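Local coordinates for ABC transporter substrate-binding protein (Vibrio cholerae, PDB 3LKV) that probably serves as the substrate-binding component of an ABC transporter, and holds a phenylalanine in the cleft between its two lobes, at residues D122-E127 with A199-T204; V145-N148 with N153-S156; A97-V102 with V155-L160; Q128-I133 with E159-S164. One frame throughout, in Å; residues are numbered along the deposited sequence.

Contact 1: residues D122-E127 with A199-T204; sequences DLSPVE and ALIDNT. With PHE (phenylalanine), chain B.
Ile201 is the one residue of 199-204 that packs against 122-127, and it does so with two branches. Its CG1 lies 3.1 Å from Ser124 OG, a tight approach, while CG2 comes to 3.5 Å from Asp122 OD2, the two side chains crossing at a slant. With CG1 beside the backbone N (chi1 -59°) and CG2 anti to it, the isoleucine spreads one arm to each partner. Its CD1 then runs on to CZ of the bound phenylalanine, 3.7 Å away, so the same side chain lines the pocket.

Polar links go through a water and through the ligand. The water sits between Ser124 OG and Ile201 N, 3.1 Å from each, and accepts the amide proton. The ligand's amino group donates to Asp122 OD2 (N to OD2 2.8 Å). At the carboxylate end, Asn203 ND2 donates to the ligand's OXT over 2.9 Å, fairly straight at 158°. Asp122 OD2 is also bonded to Tyr243 OH, and Asn203 OD1 to His19 NE2, so both side chains are held by other residues of the pocket as well.

Backbone turns set up each side. Pro125 and Ile201 are each the centre of an inverse gamma turn. Asp202 is the N-cap of helix 203-207, with a weak capping bond from Thr204 N, and its other oxygen takes Asn148 N. Segment 122-127 passes from the sheet of one lobe to a helix of the other, so this is the interlobe ligand cleft of a periplasmic binding protein, with 122-127 as one of the segments that cross between the lobes.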
loop_
_atom_site.group_PDB
_atom_site.type_symbol
_atom_site.label_atom_id
_atom_site.label_comp_id
_atom_site.label_asym_id
_atom_site.label_seq_id
_atom_site.Cartn_x
_atom_site.Cartn_y
_atom_site.Cartn_z
ATOM N N ASP A 122 19.717 10.971 -11.278
ATOM C CA ASP A 122 20.582 9.782 -10.934
ATOM C C ASP A 122 21.650 9.530 -11.995
ATOM O O ASP A 122 21.894 8.390 -12.394
ATOM C CB ASP A 122 19.790 8.487 -10.699
ATOM C CG ASP A 122 19.065 7.990 -11.954
ATOM O OD1 ASP A 122 18.720 8.851 -12.768
ATOM O OD2 ASP A 122 18.826 6.753 -12.129
ATOM N N LEU A 123 22.274 10.617 -12.445
ATOM C CA LEU A 123 23.261 10.564 -13.513
ATOM C C LEU A 123 24.358 9.577 -13.135
ATOM O O LEU A 123 24.927 9.748 -12.113
ATOM C CB LEU A 123 23.874 11.934 -13.752
ATOM C CG LEU A 123 25.018 11.912 -14.786
ATOM C CD1 LEU A 123 24.487 11.413 -16.125
ATOM C CD2 LEU A 123 25.689 13.289 -14.948
ATOM N N SER A 124 24.577 8.511 -13.925
ATOM C CA SER A 124 25.583 7.500 -13.623
ATOM C C SER A 124 26.994 8.037 -13.805
ATOM O O SER A 124 27.249 8.730 -14.745
ATOM C CB SER A 124 25.436 6.363 -14.604
ATOM O OG SER A 124 24.205 5.724 -14.430
ATOM N N PRO A 125 27.919 7.691 -12.917
ATOM C CA PRO A 125 29.329 8.009 -13.186
ATOM C C PRO A 125 29.932 6.966 -14.151
ATOM O O PRO A 125 30.628 6.008 -13.747
ATOM C CB PRO A 125 29.970 7.896 -11.796
ATOM C CG PRO A 125 29.149 6.784 -11.123
ATOM C CD PRO A 125 27.758 6.802 -11.744
ATOM N N VAL A 126 29.658 7.148 -15.429
ATOM C CA VAL A 126 30.046 6.159 -16.437
ATOM C C VAL A 126 31.597 5.937 -16.445
ATOM O O VAL A 126 32.065 4.804 -16.470
ATOM C CB VAL A 126 29.485 6.592 -17.815
ATOM C CG1 VAL A 126 29.998 5.705 -18.985
ATOM C CG2 VAL A 126 27.951 6.649 -17.731
ATOM N N GLU A 127 32.368 7.028 -16.428
ATOM C CA GLU A 127 33.838 6.952 -16.397
ATOM C C GLU A 127 34.317 6.057 -15.253
ATOM O O GLU A 127 35.154 5.159 -15.409
ATOM C CB GLU A 127 34.442 8.362 -16.249
ATOM C CG GLU A 127 36.002 8.432 -15.991
ATOM C CD GLU A 127 36.863 7.922 -17.151
ATOM O OE1 GLU A 127 38.096 7.736 -16.926
ATOM O OE2 GLU A 127 36.329 7.699 -18.278
ATOM N N ALA A 199 25.416 -3.173 -18.243
ATOM C CA ALA A 199 23.974 -3.055 -18.132
ATOM C C ALA A 199 23.719 -1.625 -17.608
ATOM O O ALA A 199 23.949 -1.332 -16.443
ATOM C CB ALA A 199 23.407 -4.135 -17.162
ATOM N N LEU A 200 23.298 -0.728 -18.475
ATOM C CA LEU A 200 23.174 0.647 -18.054
ATOM C C LEU A 200 21.811 1.002 -17.438
ATOM O O LEU A 200 20.885 0.177 -17.344
ATOM C CB LEU A 200 23.576 1.610 -19.180
ATOM C CG LEU A 200 22.991 1.519 -20.545
ATOM C CD1 LEU A 200 21.587 1.491 -20.356
ATOM C CD2 LEU A 200 23.396 2.708 -21.392
ATOM N N ILE A 201 21.756 2.246 -16.974
ATOM C CA ILE A 201 20.552 2.869 -16.424
ATOM C C ILE A 201 19.586 3.184 -17.561
ATOM O O ILE A 201 19.466 4.339 -18.054
ATOM C CB ILE A 201 20.932 4.096 -15.578
ATOM C CG1 ILE A 201 21.854 3.654 -14.448
ATOM C CG2 ILE A 201 19.670 4.879 -14.998
ATOM C CD1 ILE A 201 21.267 2.559 -13.500
ATOM N N ASP A 202 18.889 2.131 -17.948
ATOM C CA ASP A 202 17.900 2.185 -19.005
ATOM C C ASP A 202 16.736 1.334 -18.515
ATOM O O ASP A 202 16.953 0.218 -18.080
ATOM C CB ASP A 202 18.547 1.583 -20.254
ATOM C CG ASP A 202 17.593 1.310 -21.403
ATOM O OD1 ASP A 202 16.542 0.627 -21.204
ATOM O OD2 ASP A 202 17.955 1.749 -22.561
ATOM N N ASN A 203 15.514 1.852 -18.631
ATOM C CA ASN A 203 14.309 1.161 -18.156
ATOM C C ASN A 203 13.942 -0.115 -18.906
ATOM O O ASN A 203 13.429 -1.060 -18.330
ATOM C CB ASN A 203 13.125 2.152 -18.202
ATOM C CG ASN A 203 13.352 3.345 -17.281
ATOM O OD1 ASN A 203 13.352 3.180 -16.038
ATOM N ND2 ASN A 203 13.597 4.531 -17.863
ATOM N N THR A 204 14.227 -0.140 -20.200
ATOM C CA THR A 204 14.005 -1.307 -21.031
ATOM C C THR A 204 14.952 -2.415 -20.633
ATOM O O THR A 204 14.534 -3.556 -20.467
ATOM C CB THR A 204 14.244 -1.001 -22.513
ATOM O OG1 THR A 204 13.546 0.212 -22.888
ATOM C CG2 THR A 204 13.757 -2.182 -23.381
HETATM N N PHE B . 17.540 7.014 -14.580
HETATM C CA PHE B . 16.522 6.239 -15.395
HETATM C C PHE B . 15.701 7.245 -16.249
HETATM O O PHE B . 16.205 8.391 -16.434
HETATM C CB PHE B . 15.641 5.341 -14.515
HETATM C CG PHE B . 16.347 4.070 -14.053
HETATM C CD1 PHE B . 16.594 3.023 -14.959
HETATM C CD2 PHE B . 16.779 3.925 -12.753
HETATM C CE1 PHE B . 17.251 1.899 -14.571
HETATM C CE2 PHE B . 17.428 2.797 -12.352
HETATM C CZ PHE B . 17.685 1.773 -13.239
HETATM O OXT PHE B . 14.603 6.971 -16.782
HETATM O O HOH W 1 24.459 3.707 -16.783
#

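Contact 2: residues V145-N148 with N153-S156; sequences VVYN and NAVS. With PHE (phenylalanine), chain B.
Within the beta-alpha-beta unit made of strand 142-147, helix 152-167 and strand 171-176, Tyr147 and Asn148 at the end of the first strand meet Ala154 in the first turn of the helix. On the helix side the close contacts are made by one methyl: Ala154 CB lies 3.5 Å from the backbone oxygen of Asn148 and 4.0 Å from Tyr147 CB, and approaches the tyrosine ring obliquely, 4.1 Å from its CD1. Tyr147 carries CG between its backbone N and carbonyl carbon (chi1 75°), which sets the ring beside the helix, where it also packs on the selenium of selenomethionine Met158.

An Asx turn shapes the short connection, Asn148 OD1 accepting from Gly150 N, and Asn148 N fastens it to Asp202 OD2. One residue before Ala154, Asn153 faces the ligand: its CB is 3.3 Å from the phenylalanine O, and its ND2 is bonded to Ile201 O and to Glu151 OE1. A small residue on the helix thus packs close to the strand end while its neighbour lines the pocket. This is a beta-alpha-beta crossover whose strand-to-helix loop sits at the ligand cleft, as is common in periplasmic binding proteins.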
loop_
_atom_site.group_PDB
_atom_site.type_symbol
_atom_site.label_atom_id
_atom_site.label_comp_id
_atom_site.label_asym_id
_atom_site.label_seq_id
_atom_site.Cartn_x
_atom_site.Cartn_y
_atom_site.Cartn_z
ATOM N N VAL A 145 27.016 -3.296 -25.018
ATOM C CA VAL A 145 25.963 -2.527 -24.374
ATOM C C VAL A 145 24.722 -2.592 -25.194
ATOM O O VAL A 145 24.781 -2.553 -26.416
ATOM C CB VAL A 145 26.402 -1.051 -24.071
ATOM C CG1 VAL A 145 26.854 -0.353 -25.289
ATOM C CG2 VAL A 145 25.253 -0.249 -23.389
ATOM N N VAL A 146 23.598 -2.786 -24.525
ATOM C CA VAL A 146 22.298 -2.791 -25.164
ATOM C C VAL A 146 21.545 -1.582 -24.606
ATOM O O VAL A 146 21.579 -1.322 -23.433
ATOM C CB VAL A 146 21.523 -4.067 -24.793
ATOM C CG1 VAL A 146 20.085 -4.029 -25.388
ATOM C CG2 VAL A 146 22.307 -5.327 -25.306
ATOM N N TYR A 147 20.836 -0.872 -25.451
ATOM C CA TYR A 147 20.105 0.292 -24.995
ATOM C C TYR A 147 18.942 0.596 -25.908
ATOM O O TYR A 147 18.825 0.048 -26.996
ATOM C CB TYR A 147 21.039 1.494 -24.901
ATOM C CG TYR A 147 21.393 2.088 -26.208
ATOM C CD1 TYR A 147 20.663 3.153 -26.731
ATOM C CD2 TYR A 147 22.478 1.636 -26.929
ATOM C CE1 TYR A 147 21.015 3.730 -27.943
ATOM C CE2 TYR A 147 22.822 2.202 -28.146
ATOM C CZ TYR A 147 22.093 3.235 -28.645
ATOM O OH TYR A 147 22.444 3.803 -29.839
ATOM N N ASN A 148 18.056 1.434 -25.407
ATOM C CA ASN A 148 16.830 1.819 -26.113
ATOM C C ASN A 148 16.964 3.266 -26.570
ATOM O O ASN A 148 16.990 4.183 -25.758
ATOM C CB ASN A 148 15.581 1.651 -25.238
ATOM C CG ASN A 148 14.269 1.992 -25.995
ATOM O OD1 ASN A 148 14.281 2.595 -27.077
ATOM N ND2 ASN A 148 13.165 1.540 -25.456
ATOM N N ASN A 153 17.394 9.118 -21.511
ATOM C CA ASN A 153 18.410 8.728 -20.538
ATOM C C ASN A 153 19.476 7.817 -21.126
ATOM O O ASN A 153 20.670 8.019 -20.848
ATOM C CB ASN A 153 17.836 8.042 -19.288
ATOM C CG ASN A 153 16.812 7.069 -19.609
ATOM O OD1 ASN A 153 15.774 7.427 -20.205
ATOM N ND2 ASN A 153 17.047 5.804 -19.238
ATOM N N ALA A 154 19.049 6.849 -21.956
ATOM C CA ALA A 154 20.006 5.902 -22.543
ATOM C C ALA A 154 20.923 6.643 -23.519
ATOM O O ALA A 154 22.126 6.396 -23.551
ATOM C CB ALA A 154 19.293 4.730 -23.245
ATOM N N VAL A 155 20.347 7.550 -24.299
ATOM C CA VAL A 155 21.091 8.321 -25.287
ATOM C C VAL A 155 22.135 9.158 -24.581
ATOM O O VAL A 155 23.328 9.095 -24.927
ATOM C CB VAL A 155 20.160 9.158 -26.194
ATOM C CG1 VAL A 155 20.979 10.159 -27.149
ATOM C CG2 VAL A 155 19.278 8.214 -27.040
ATOM N N SER A 156 21.751 9.866 -23.521
ATOM C CA SER A 156 22.744 10.647 -22.765
ATOM C C SER A 156 23.847 9.735 -22.214
ATOM O O SER A 156 25.022 10.070 -22.279
ATOM C CB SER A 156 22.076 11.398 -21.612
ATOM O OG SER A 156 21.060 12.251 -22.089
HETATM N N PHE B . 17.540 7.014 -14.580
HETATM C CA PHE B . 16.522 6.239 -15.395
HETATM C C PHE B . 15.701 7.245 -16.249
HETATM O O PHE B . 16.205 8.391 -16.434
HETATM C CB PHE B . 15.641 5.341 -14.515
HETATM C CG PHE B . 16.347 4.070 -14.053
HETATM C CD1 PHE B . 16.594 3.023 -14.959
HETATM C CD2 PHE B . 16.779 3.925 -12.753
HETATM C CE1 PHE B . 17.251 1.899 -14.571
HETATM C CE2 PHE B . 17.428 2.797 -12.352
HETATM C CZ PHE B . 17.685 1.773 -13.239
HETATM O OXT PHE B . 14.603 6.971 -16.782
#

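Contact 3: residues A97-V102 with V155-L160; sequences AVTDPV and VSLMEL. With PHE (phenylalanine), chain B.
This is an interlobe contact across the ligand cleft of a periplasmic-binding-protein fold: Thr99 and Asp100, in the loop after strand 93-98 of one lobe, meet Leu157 and Ser156 on helix 152-167 of the other. Such a bridge beside a bound ligand is consistent with a closed form of the protein.

One half is apolar. Thr99 CG2 sits 3.7 Å from Leu157 CG and almost as close to its CD2, the two side chains slanting across one another. The threonine divides its work: with OG1 beside the backbone N (chi1 -74°) and CG2 anti to it, the methyl reaches the helix while OG1 turns to the ligand and takes a hydrogen bond from its amino group, OG1 to N 2.8 Å. The same amino nitrogen also donates to Ala97 O at 2.9 Å. Thr99 N gives its proton to the ligand's O over 3.0 Å, at an angle of 156°. One residue therefore grips both ends of the amino acid's backbone and packs against the opposite lobe as well.

The other half is polar and nearer the surface. Asp100 holds its carboxylate out with CG anti to the backbone N (chi1 172°), and OD1 turns back to its own loop, accepting from Gly103 N and weakly from Val102 N. OD2 reaches the helix at Ser156 OG, 2.8 Å away, although the serine's single proton may go to Ala152 O instead. A water spans the same gap, donating to Asp100 O at 2.9 Å and to Ser156 OG at 2.8 Å.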
loop_
_atom_site.group_PDB
_atom_site.type_symbol
_atom_site.label_atom_id
_atom_site.label_comp_id
_atom_site.label_asym_id
_atom_site.label_seq_id
_atom_site.Cartn_x
_atom_site.Cartn_y
_atom_site.Cartn_z
ATOM N N ALA A 97 14.827 10.161 -10.253
ATOM C CA ALA A 97 15.546 9.092 -10.887
ATOM C C ALA A 97 15.621 9.335 -12.368
ATOM O O ALA A 97 15.450 8.415 -13.188
ATOM C CB ALA A 97 14.887 7.687 -10.548
ATOM N N VAL A 98 15.884 10.599 -12.716
ATOM C CA VAL A 98 16.105 10.963 -14.126
ATOM C C VAL A 98 17.603 11.170 -14.401
ATOM O O VAL A 98 18.284 11.979 -13.750
ATOM C CB VAL A 98 15.330 12.208 -14.504
ATOM C CG1 VAL A 98 15.872 12.787 -15.832
ATOM C CG2 VAL A 98 13.790 11.903 -14.504
ATOM N N THR A 99 18.123 10.443 -15.369
ATOM C CA THR A 99 19.548 10.387 -15.620
ATOM C C THR A 99 20.128 11.761 -16.028
ATOM O O THR A 99 21.132 12.218 -15.454
ATOM C CB THR A 99 19.827 9.341 -16.726
ATOM O OG1 THR A 99 19.654 8.007 -16.170
ATOM C CG2 THR A 99 21.197 9.566 -17.368
ATOM N N ASP A 100 19.496 12.419 -16.989
ATOM C CA ASP A 100 20.012 13.710 -17.548
ATOM C C ASP A 100 18.846 14.626 -17.923
ATOM O O ASP A 100 18.335 14.618 -19.056
ATOM C CB ASP A 100 20.872 13.434 -18.753
ATOM C CG ASP A 100 21.289 14.699 -19.493
ATOM O OD1 ASP A 100 21.170 15.809 -18.951
ATOM O OD2 ASP A 100 21.710 14.567 -20.651
ATOM N N PRO A 101 18.385 15.400 -16.947
ATOM C CA PRO A 101 17.204 16.221 -17.190
ATOM C C PRO A 101 17.356 17.300 -18.228
ATOM O O PRO A 101 16.353 17.686 -18.827
ATOM C CB PRO A 101 16.882 16.831 -15.836
ATOM C CG PRO A 101 17.786 16.151 -14.838
ATOM C CD PRO A 101 18.857 15.441 -15.550
ATOM N N VAL A 102 18.569 17.794 -18.449
ATOM C CA VAL A 102 18.756 18.822 -19.480
ATOM C C VAL A 102 18.621 18.170 -20.830
ATOM O O VAL A 102 17.848 18.644 -21.684
ATOM C CB VAL A 102 20.104 19.556 -19.353
ATOM C CG1 VAL A 102 20.308 20.615 -20.571
ATOM C CG2 VAL A 102 20.193 20.198 -17.951
ATOM N N VAL A 155 20.347 7.550 -24.299
ATOM C CA VAL A 155 21.091 8.321 -25.287
ATOM C C VAL A 155 22.135 9.158 -24.581
ATOM O O VAL A 155 23.328 9.095 -24.927
ATOM C CB VAL A 155 20.160 9.158 -26.194
ATOM C CG1 VAL A 155 20.979 10.159 -27.149
ATOM C CG2 VAL A 155 19.278 8.214 -27.040
ATOM N N SER A 156 21.751 9.866 -23.521
ATOM C CA SER A 156 22.744 10.647 -22.765
ATOM C C SER A 156 23.847 9.735 -22.214
ATOM O O SER A 156 25.022 10.070 -22.279
ATOM C CB SER A 156 22.076 11.398 -21.612
ATOM O OG SER A 156 21.060 12.251 -22.089
ATOM N N LEU A 157 23.482 8.583 -21.657
ATOM C CA LEU A 157 24.484 7.688 -21.142
ATOM C C LEU A 157 25.426 7.136 -22.233
ATOM O O LEU A 157 26.631 7.030 -21.994
ATOM C CB LEU A 157 23.878 6.540 -20.333
ATOM C CG LEU A 157 23.171 6.926 -19.015
ATOM C CD1 LEU A 157 22.212 5.794 -18.610
ATOM C CD2 LEU A 157 24.152 7.243 -17.888
HETATM N N MSE A 158 24.901 6.798 -23.405
HETATM C CA MSE A 158 25.744 6.332 -24.516
HETATM C C MSE A 158 26.773 7.414 -24.924
HETATM O O MSE A 158 27.895 7.079 -25.294
HETATM C CB MSE A 158 24.910 5.893 -25.733
HETATM C CG MSE A 158 24.084 4.646 -25.461
HETATM SE SE MSE A 158 25.296 3.120 -25.041
HETATM C CE MSE A 158 26.324 3.238 -26.735
ATOM N N GLU A 159 26.422 8.702 -24.849
ATOM C CA GLU A 159 27.405 9.713 -25.201
ATOM C C GLU A 159 28.528 9.673 -24.177
ATOM O O GLU A 159 29.677 9.835 -24.524
ATOM C CB GLU A 159 26.806 11.101 -25.220
ATOM C CG GLU A 159 26.129 11.464 -26.536
ATOM C CD GLU A 159 25.397 12.814 -26.472
ATOM O OE1 GLU A 159 25.851 13.693 -25.707
ATOM O OE2 GLU A 159 24.370 12.983 -27.178
ATOM N N LEU A 160 28.204 9.455 -22.909
ATOM C CA LEU A 160 29.248 9.383 -21.893
ATOM C C LEU A 160 30.062 8.096 -22.036
ATOM O O LEU A 160 31.280 8.088 -21.819
ATOM C CB LEU A 160 28.679 9.463 -20.485
ATOM C CG LEU A 160 28.146 10.844 -20.071
ATOM C CD1 LEU A 160 27.326 10.674 -18.774
ATOM C CD2 LEU A 160 29.269 11.915 -19.870
HETATM N N PHE B . 17.540 7.014 -14.580
HETATM C CA PHE B . 16.522 6.239 -15.395
HETATM C C PHE B . 15.701 7.245 -16.249
HETATM O O PHE B . 16.205 8.391 -16.434
HETATM C CB PHE B . 15.641 5.341 -14.515
HETATM C CG PHE B . 16.347 4.070 -14.053
HETATM C CD1 PHE B . 16.594 3.023 -14.959
HETATM C CD2 PHE B . 16.779 3.925 -12.753
HETATM C CE1 PHE B . 17.251 1.899 -14.571
HETATM C CE2 PHE B . 17.428 2.797 -12.352
HETATM C CZ PHE B . 17.685 1.773 -13.239
HETATM O OXT PHE B . 14.603 6.971 -16.782
HETATM O O HOH W 2 18.433 12.515 -21.041
#

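Contact 4: residues Q128-I133 with E159-S164; sequences QHVELI and ELLKLS
Val130 faces Ser164 and Leu161 across the gap between two helices, and its three side-chain carbons tell most of the story. CB already lies 3.5 Å from Ser164 OG. From there CG1, anti to the backbone N (chi1 170°), stays 3.9 Å from the same hydroxyl. CG2 goes deepest: it comes to 3.4 Å from Ser164 OG and also to 3.9 Å from Leu161 CD1, an apolar touch in which the two side chains meet at an angle. The valine fork is thus set against one oxygen, with one tine continuing to the leucine.

Both helices, 126-136 and 152-167, cover the same face of the second lobe's mixed sheet, in the layered alpha/beta arrangement of a periplasmic binding protein. Beneath them Leu161 rests on Tyr198 and Ile133 on Val196, both in strand 196-199. Of the atoms of Leu161, CD1 is the one that comes up to the valine.

The hydroxyl that Val130 packs against is buried but not left without a polar partner: Ser164 OG is hydrogen-bonded to Glu127 OE2, about one helical turn before Val130. With OG anti to the serine's backbone N (chi1 172°) the hydroxyl points at helix 126-136, the bond ties it there, and the valine carbons close in alongside it. Further toward the sheet, His129 uses both ring nitrogens, ND1 with Tyr198 OH and NE2 with Leu239 O. Val130 itself also touches Ile170, in the loop after helix 152-167.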
loop_
_atom_site.group_PDB
_atom_site.type_symbol
_atom_site.label_atom_id
_atom_site.label_comp_id
_atom_site.label_asym_id
_atom_site.label_seq_id
_atom_site.Cartn_x
_atom_site.Cartn_y
_atom_site.Cartn_z
ATOM N N GLN A 128 33.750 6.286 -14.094
ATOM C CA GLN A 128 34.086 5.469 -12.953
ATOM C C GLN A 128 33.689 3.989 -13.183
ATOM O O GLN A 128 34.426 3.078 -12.808
ATOM C CB GLN A 128 33.450 6.099 -11.721
ATOM C CG GLN A 128 33.911 5.615 -10.406
ATOM C CD GLN A 128 33.201 6.323 -9.219
ATOM O OE1 GLN A 128 32.432 7.280 -9.390
ATOM N NE2 GLN A 128 33.485 5.845 -8.017
ATOM N N HIS A 129 32.573 3.736 -13.855
ATOM C CA HIS A 129 32.198 2.364 -14.153
ATOM C C HIS A 129 33.199 1.680 -15.126
ATOM O O HIS A 129 33.508 0.512 -14.973
ATOM C CB HIS A 129 30.785 2.278 -14.764
ATOM C CG HIS A 129 29.685 2.618 -13.809
ATOM N ND1 HIS A 129 28.406 2.893 -14.226
ATOM C CD2 HIS A 129 29.667 2.716 -12.457
ATOM C CE1 HIS A 129 27.644 3.153 -13.175
ATOM N NE2 HIS A 129 28.384 3.047 -12.085
ATOM N N VAL A 130 33.662 2.399 -16.137
ATOM C CA VAL A 130 34.624 1.833 -17.061
ATOM C C VAL A 130 35.933 1.504 -16.349
ATOM O O VAL A 130 36.540 0.425 -16.585
ATOM C CB VAL A 130 34.897 2.801 -18.197
ATOM C CG1 VAL A 130 36.099 2.326 -19.067
ATOM C CG2 VAL A 130 33.592 2.985 -19.013
ATOM N N GLU A 131 36.377 2.430 -15.502
ATOM C CA GLU A 131 37.622 2.239 -14.762
ATOM C C GLU A 131 37.422 1.054 -13.850
ATOM O O GLU A 131 38.312 0.233 -13.716
ATOM C CB GLU A 131 38.105 3.518 -14.019
ATOM C CG GLU A 131 38.582 4.605 -15.050
ATOM C CD GLU A 131 38.930 6.036 -14.503
ATOM O OE1 GLU A 131 38.209 6.589 -13.621
ATOM O OE2 GLU A 131 39.915 6.632 -15.044
ATOM N N LEU A 132 36.220 0.886 -13.323
ATOM C CA LEU A 132 35.971 -0.243 -12.444
ATOM C C LEU A 132 35.929 -1.587 -13.207
ATOM O O LEU A 132 36.479 -2.590 -12.719
ATOM C CB LEU A 132 34.728 0.017 -11.627
ATOM C CG LEU A 132 34.311 -0.978 -10.555
ATOM C CD1 LEU A 132 35.465 -1.347 -9.616
ATOM C CD2 LEU A 132 33.142 -0.369 -9.760
ATOM N N ILE A 133 35.342 -1.595 -14.406
ATOM C CA ILE A 133 35.320 -2.771 -15.260
ATOM C C ILE A 133 36.754 -3.179 -15.606
ATOM O O ILE A 133 37.090 -4.347 -15.551
ATOM C CB ILE A 133 34.505 -2.538 -16.562
ATOM C CG1 ILE A 133 32.993 -2.485 -16.277
ATOM C CG2 ILE A 133 34.723 -3.641 -17.562
ATOM C CD1 ILE A 133 32.122 -1.842 -17.482
ATOM N N GLU A 159 26.422 8.702 -24.849
ATOM C CA GLU A 159 27.405 9.713 -25.201
ATOM C C GLU A 159 28.528 9.673 -24.177
ATOM O O GLU A 159 29.677 9.835 -24.524
ATOM C CB GLU A 159 26.806 11.101 -25.220
ATOM C CG GLU A 159 26.129 11.464 -26.536
ATOM C CD GLU A 159 25.397 12.814 -26.472
ATOM O OE1 GLU A 159 25.851 13.693 -25.707
ATOM O OE2 GLU A 159 24.370 12.983 -27.178
ATOM N N LEU A 160 28.204 9.455 -22.909
ATOM C CA LEU A 160 29.248 9.383 -21.893
ATOM C C LEU A 160 30.062 8.096 -22.036
ATOM O O LEU A 160 31.280 8.088 -21.819
ATOM C CB LEU A 160 28.679 9.463 -20.485
ATOM C CG LEU A 160 28.146 10.844 -20.071
ATOM C CD1 LEU A 160 27.326 10.674 -18.774
ATOM C CD2 LEU A 160 29.269 11.915 -19.870
ATOM N N LEU A 161 29.388 6.996 -22.350
ATOM C CA LEU A 161 30.080 5.737 -22.470
ATOM C C LEU A 161 31.058 5.791 -23.685
ATOM O O LEU A 161 32.204 5.337 -23.555
ATOM C CB LEU A 161 29.087 4.596 -22.572
ATOM C CG LEU A 161 29.656 3.188 -22.655
ATOM C CD1 LEU A 161 30.561 2.849 -21.479
ATOM C CD2 LEU A 161 28.498 2.186 -22.770
ATOM N N LYS A 162 30.632 6.392 -24.810
ATOM C CA LYS A 162 31.452 6.453 -26.029
ATOM C C LYS A 162 32.736 7.259 -25.825
ATOM O O LYS A 162 33.801 6.832 -26.267
ATOM C CB LYS A 162 30.667 7.010 -27.226
ATOM C CG LYS A 162 29.611 5.996 -27.866
ATOM C CD LYS A 162 28.722 6.681 -28.992
ATOM C CE LYS A 162 27.355 5.986 -29.303
ATOM N NZ LYS A 162 27.386 4.826 -30.333
ATOM N N LEU A 163 32.637 8.386 -25.129
ATOM C CA LEU A 163 33.815 9.163 -24.760
ATOM C C LEU A 163 34.735 8.406 -23.800
ATOM O O LEU A 163 35.953 8.451 -23.912
ATOM C CB LEU A 163 33.433 10.519 -24.143
ATOM C CG LEU A 163 32.643 11.523 -25.048
ATOM C CD1 LEU A 163 32.178 12.793 -24.219
ATOM C CD2 LEU A 163 33.384 11.954 -26.385
ATOM N N SER A 164 34.165 7.724 -22.828
ATOM C CA SER A 164 35.005 7.037 -21.864
ATOM C C SER A 164 35.642 5.732 -22.407
ATOM O O SER A 164 36.795 5.415 -22.078
ATOM C CB SER A 164 34.242 6.786 -20.577
ATOM O OG SER A 164 35.043 5.971 -19.764
#

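Overall arrangement
Starting from the N terminus, residues 97-102 leave the first lobe's sheet and contact 3 closes a long loop from them to helix 152-167. Before it ends, 122-127 opens contact 1, which closes only at 199-204, so contacts 3 and 1 cross; contact 1 joins the interlobe segment before helix 126-136 to the loop after strand 196-199. Contact 4 lies within the span of contact 1, and the short contact 2 within that of contact 4. Contacts 2, 3 and 4 use successive, overlapping parts of helix 152-167, joining it to its own strand, to the first lobe and to helix 126-136. Contacts 1, 2 and 3 reach the bound phenylalanine, whereas contact 4 packs the second lobe behind them.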